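Local coordinates for ESXA (Geobacillus thermodenitrificans, PDB 3ZBH), which is of unknown function but, as a WXG100 (ESAT-6-like) family protein, is probably a small helical-hairpin substrate of a type VII secretion system, at residues 33-36 / 37-40; 50-53 / 54-58. All coordinates share one frame; numbering follows the deposited sequence.

Contact 1. Residues 33-36 / 37-40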
loop_
_atom_site.group_PDB
_atom_site.type_symbol
_atom_site.label_atom_id
_atom_site.label_comp_id
_atom_site.label_asym_id
_atom_site.label_seq_id
_atom_site.Cartn_x
_atom_site.Cartn_y
_atom_site.Cartn_z
ATOM N N ALA B 33 4.323 4.438 7.554
ATOM C CA ALA B 33 4.581 4.718 8.958
ATOM C C ALA B 33 4.597 3.435 9.790
ATOM O O ALA B 33 5.496 3.243 10.602
ATOM C CB ALA B 33 3.540 5.695 9.484
ATOM N N ARG B 34 3.625 2.550 9.587
ATOM C CA ARG B 34 3.610 1.267 10.305
ATOM C C ARG B 34 4.794 0.354 9.958
ATOM O O ARG B 34 5.430 -0.235 10.858
ATOM C CB ARG B 34 2.291 0.511 10.110
ATOM C CG ARG B 34 1.051 1.214 10.639
ATOM C CD ARG B 34 -0.144 0.262 10.621
ATOM N NE ARG B 34 -0.464 -0.284 9.290
ATOM C CZ ARG B 34 -1.237 0.310 8.378
ATOM N NH1 ARG B 34 -1.782 1.495 8.620
ATOM N NH2 ARG B 34 -1.481 -0.298 7.218
ATOM N N LEU B 35 5.092 0.237 8.664
ATOM C CA LEU B 35 6.284 -0.497 8.229
ATOM C C LEU B 35 7.593 0.146 8.716
ATOM O O LEU B 35 8.551 -0.555 8.981
ATOM C CB LEU B 35 6.319 -0.623 6.702
ATOM C CG LEU B 35 5.143 -1.387 6.077
ATOM C CD1 LEU B 35 5.343 -1.414 4.560
ATOM C CD2 LEU B 35 5.082 -2.807 6.634
ATOM N N ASP B 36 7.642 1.469 8.839
ATOM C CA ASP B 36 8.846 2.097 9.378
ATOM C C ASP B 36 9.124 1.616 10.812
ATOM O O ASP B 36 10.271 1.270 11.169
ATOM C CB ASP B 36 8.746 3.632 9.373
ATOM C CG ASP B 36 8.957 4.243 8.005
ATOM O OD1 ASP B 36 9.437 3.557 7.051
ATOM O OD2 ASP B 36 8.624 5.439 7.890
ATOM N N GLN B 37 8.066 1.568 11.613
ATOM C CA GLN B 37 8.188 1.117 12.990
ATOM C C GLN B 37 8.447 -0.407 13.093
ATOM O O GLN B 37 9.275 -0.864 13.901
ATOM C CB GLN B 37 6.916 1.483 13.734
ATOM C CG GLN B 37 6.970 1.114 15.196
ATOM C CD GLN B 37 5.831 1.744 15.954
ATOM O OE1 GLN B 37 4.714 1.212 15.996
ATOM N NE2 GLN B 37 6.107 2.887 16.562
ATOM N N MET B 38 7.735 -1.184 12.281
ATOM C CA MET B 38 8.029 -2.629 12.129
ATOM C C MET B 38 9.470 -2.956 11.759
ATOM O O MET B 38 9.996 -4.006 12.189
ATOM C CB MET B 38 7.063 -3.291 11.144
ATOM C CG MET B 38 5.677 -3.479 11.740
ATOM S SD MET B 38 4.428 -3.639 10.470
ATOM C CE MET B 38 4.894 -5.183 9.689
ATOM N N SER B 39 10.120 -2.070 11.005
ATOM C CA SER B 39 11.522 -2.234 10.679
ATOM C C SER B 39 12.408 -2.118 11.918
ATOM O O SER B 39 13.363 -2.866 12.063
ATOM C CB SER B 39 11.985 -1.201 9.652
ATOM O OG SER B 39 11.586 -1.608 8.366
ATOM N N HIS B 40 12.110 -1.148 12.779
ATOM C CA HIS B 40 12.812 -1.008 14.058
ATOM C C HIS B 40 12.598 -2.193 14.942
ATOM O O HIS B 40 13.556 -2.706 15.528
ATOM C CB HIS B 40 12.356 0.263 14.779
ATOM C CG HIS B 40 12.920 1.515 14.188
ATOM N ND1 HIS B 40 12.162 2.405 13.514
ATOM C CD2 HIS B 40 14.217 2.017 14.184
ATOM C CE1 HIS B 40 12.942 3.420 13.089
ATOM N NE2 HIS B 40 14.201 3.176 13.495
#
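Leu35 and Met38 touch through their ends, Leu35 CD2 lying 3.9 Å from Met38 CE and 4.0 Å from Met38 SD, with the two side chains crossing at a slant. The bend of the methionine at its thioether, chi3 66°, leaves the sulfur and the terminal methyl both beside that leucine methyl; a flexible, unbranched residue suits such a place. On its way the chain passes the backbone, Met38 CG resting 3.4 Å from Arg34 O. That carbonyl already receives the N-H of Met38 in a nearly straight bond, Met38 N to Arg34 O 2.9 Å at 172°. Ser39 uses the next carbonyl along: its backbone N donates to Leu35 O at 3.0 Å, and its OG adds a weak bond to the same oxygen, a common way for a small polar residue to settle its hydroxyl inside a helix. All this belongs to one stretch of helix 11-45, the first arm of the WXG100 helical hairpin, where i to i+4 bonds repeat turn after turn. Asp36 O takes three weak bonds, from Ser39 N, His40 N and His40 ND1, the last at 3.2 Å. With CG beside its own backbone N (chi1 -75°), the histidine ring leans back over the preceding turn, and it meets the carbonyl obliquely. The acid of Asp36 turns elsewhere, to a hydrogen bond with Tyr58 and a salt bridge with Arg62 on helix 48-95, so both carboxylate oxygens are satisfied and the negative charge is probably stabilised. Leu35 also packs on Leu72 of the second subunit, Met38 on Gln20 of that subunit, and Arg34 NE forms a salt bridge with Glu24 of the second subunit.

Contact 2. Residues 50-53 / 54-58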
loop_
_atom_site.group_PDB
_atom_site.type_symbol
_atom_site.label_atom_id
_atom_site.label_comp_id
_atom_site.label_asym_id
_atom_site.label_seq_id
_atom_site.Cartn_x
_atom_site.Cartn_y
_atom_site.Cartn_z
ATOM N N SER B 50 20.288 -10.618 9.034
ATOM C CA SER B 50 18.908 -10.846 8.634
ATOM C C SER B 50 18.129 -9.514 8.568
ATOM O O SER B 50 17.307 -9.293 7.654
ATOM C CB SER B 50 18.240 -11.821 9.597
ATOM O OG SER B 50 18.824 -13.108 9.487
ATOM N N SER B 51 18.417 -8.638 9.535
ATOM C CA SER B 51 17.851 -7.285 9.589
ATOM C C SER B 51 18.328 -6.390 8.451
ATOM O O SER B 51 17.522 -5.676 7.841
ATOM C CB SER B 51 18.163 -6.627 10.938
ATOM O OG SER B 51 17.280 -7.123 11.920
ATOM N N GLU B 52 19.628 -6.436 8.168
ATOM C CA GLU B 52 20.228 -5.655 7.078
ATOM C C GLU B 52 19.714 -6.094 5.691
ATOM O O GLU B 52 19.705 -5.305 4.732
ATOM C CB GLU B 52 21.761 -5.727 7.153
ATOM C CG GLU B 52 22.518 -4.867 6.143
ATOM C CD GLU B 52 21.929 -3.474 5.969
ATOM O OE1 GLU B 52 21.863 -2.711 6.959
ATOM O OE2 GLU B 52 21.520 -3.148 4.830
ATOM N N ALA B 53 19.268 -7.344 5.604
ATOM C CA ALA B 53 18.761 -7.890 4.357
ATOM C C ALA B 53 17.385 -7.272 4.064
ATOM O O ALA B 53 17.118 -6.830 2.937
ATOM C CB ALA B 53 18.694 -9.414 4.428
ATOM N N PHE B 54 16.535 -7.223 5.091
ATOM C CA PHE B 54 15.233 -6.589 4.968
ATOM C C PHE B 54 15.332 -5.088 4.736
ATOM O O PHE B 54 14.660 -4.580 3.852
ATOM C CB PHE B 54 14.308 -6.896 6.152
ATOM C CG PHE B 54 13.020 -6.114 6.121
ATOM C CD1 PHE B 54 11.969 -6.513 5.309
ATOM C CD2 PHE B 54 12.870 -4.960 6.883
ATOM C CE1 PHE B 54 10.786 -5.790 5.262
ATOM C CE2 PHE B 54 11.691 -4.231 6.839
ATOM C CZ PHE B 54 10.645 -4.647 6.031
ATOM N N ILE B 55 16.157 -4.388 5.521
ATOM C CA ILE B 55 16.211 -2.910 5.494
ATOM C C ILE B 55 16.623 -2.327 4.168
ATOM O O ILE B 55 16.102 -1.290 3.756
ATOM C CB ILE B 55 17.141 -2.322 6.577
ATOM C CG1 ILE B 55 16.398 -2.226 7.900
ATOM C CG2 ILE B 55 17.655 -0.934 6.195
ATOM C CD1 ILE B 55 17.297 -1.844 9.056
ATOM N N GLN B 56 17.590 -2.975 3.529
ATOM C CA GLN B 56 18.124 -2.513 2.259
ATOM C C GLN B 56 17.058 -2.582 1.159
ATOM O O GLN B 56 16.911 -1.646 0.397
ATOM C CB GLN B 56 19.369 -3.334 1.886
ATOM C CG GLN B 56 20.361 -2.614 0.985
ATOM C CD GLN B 56 20.018 -2.723 -0.491
ATOM O OE1 GLN B 56 19.939 -1.710 -1.195
ATOM N NE2 GLN B 56 19.811 -3.952 -0.970
ATOM N N GLN B 57 16.304 -3.677 1.109
ATOM C CA GLN B 57 15.218 -3.824 0.137
ATOM C C GLN B 57 14.048 -2.906 0.458
ATOM O O GLN B 57 13.528 -2.245 -0.418
ATOM C CB GLN B 57 14.723 -5.260 0.127
ATOM C CG GLN B 57 15.734 -6.237 -0.459
ATOM C CD GLN B 57 15.181 -7.640 -0.482
ATOM O OE1 GLN B 57 14.168 -7.914 -1.134
ATOM N NE2 GLN B 57 15.823 -8.534 0.245
ATOM N N TYR B 58 13.645 -2.883 1.725
ATOM C CA TYR B 58 12.597 -1.982 2.196
ATOM C C TYR B 58 12.873 -0.525 1.810
ATOM O O TYR B 58 12.034 0.138 1.155
ATOM C CB TYR B 58 12.410 -2.112 3.716
ATOM C CG TYR B 58 11.409 -1.107 4.221
ATOM C CD1 TYR B 58 10.080 -1.214 3.846
ATOM C CD2 TYR B 58 11.797 -0.020 5.025
ATOM C CE1 TYR B 58 9.132 -0.300 4.265
ATOM C CE2 TYR B 58 10.844 0.897 5.480
ATOM C CZ TYR B 58 9.518 0.754 5.082
ATOM O OH TYR B 58 8.543 1.638 5.457
#
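Near the start of helix 48-95, the second arm of the hairpin, Glu52 and Gln56 meet one turn apart: Glu52 OE2 lies 3.7 Å from Gln56 CB. The glutamate bends at its second torsion (chi2 42°), which swings the carboxylate across to the CB of Gln56, so that the two chains cross at a slant. OE2 meets the aliphatic CB and CG of the glutamine while its amide leads away; both residues are exposed, where long polar chains are at home. Beneath them runs the helical ladder: Ile55 N donates to Ser51 O at 3.0 Å and 161°, while the bonds from Phe54 N to Ser50 O and from Gln56 N to Glu52 O are longer and weak. The side chain of the isoleucine follows its backbone, and Ile55 CG1 lies 3.6 Å from Ser51 O. Gln57, its chain extended beyond CG, reaches back to the preceding turn with a weak bond, NE2 to Ala53 O at 3.4 Å. Within the two-helix hairpin, Phe54 and Tyr58 face helix 11-45. One face of the Phe54 ring receives Tyr58 CB, 3.8 Å above the plane and offset toward the rim. Beyond the segment, Phe54 packs on Leu42 of helix 11-45 and meets Tyr21 of the second subunit edge-to-face.

From the N terminus, the chain first runs through contact 1 on helix 11-45, then turns back between residues 45 and 48 and enters contact 2 on helix 48-95. Each contact spans only neighbouring turns of one helix, so neither closes a long loop; they come in series, without nesting or crossing. The hairpin turn brings them face to face, the centres of contact 1 and contact 2 lying about 12 Å apart. Ser39 packs against Phe54 and Tyr58, and Leu35 against Tyr58, tying the two arms together close to the turn. Both contacts also touch the second subunit, so this end of the hairpin contributes to the dimer interface.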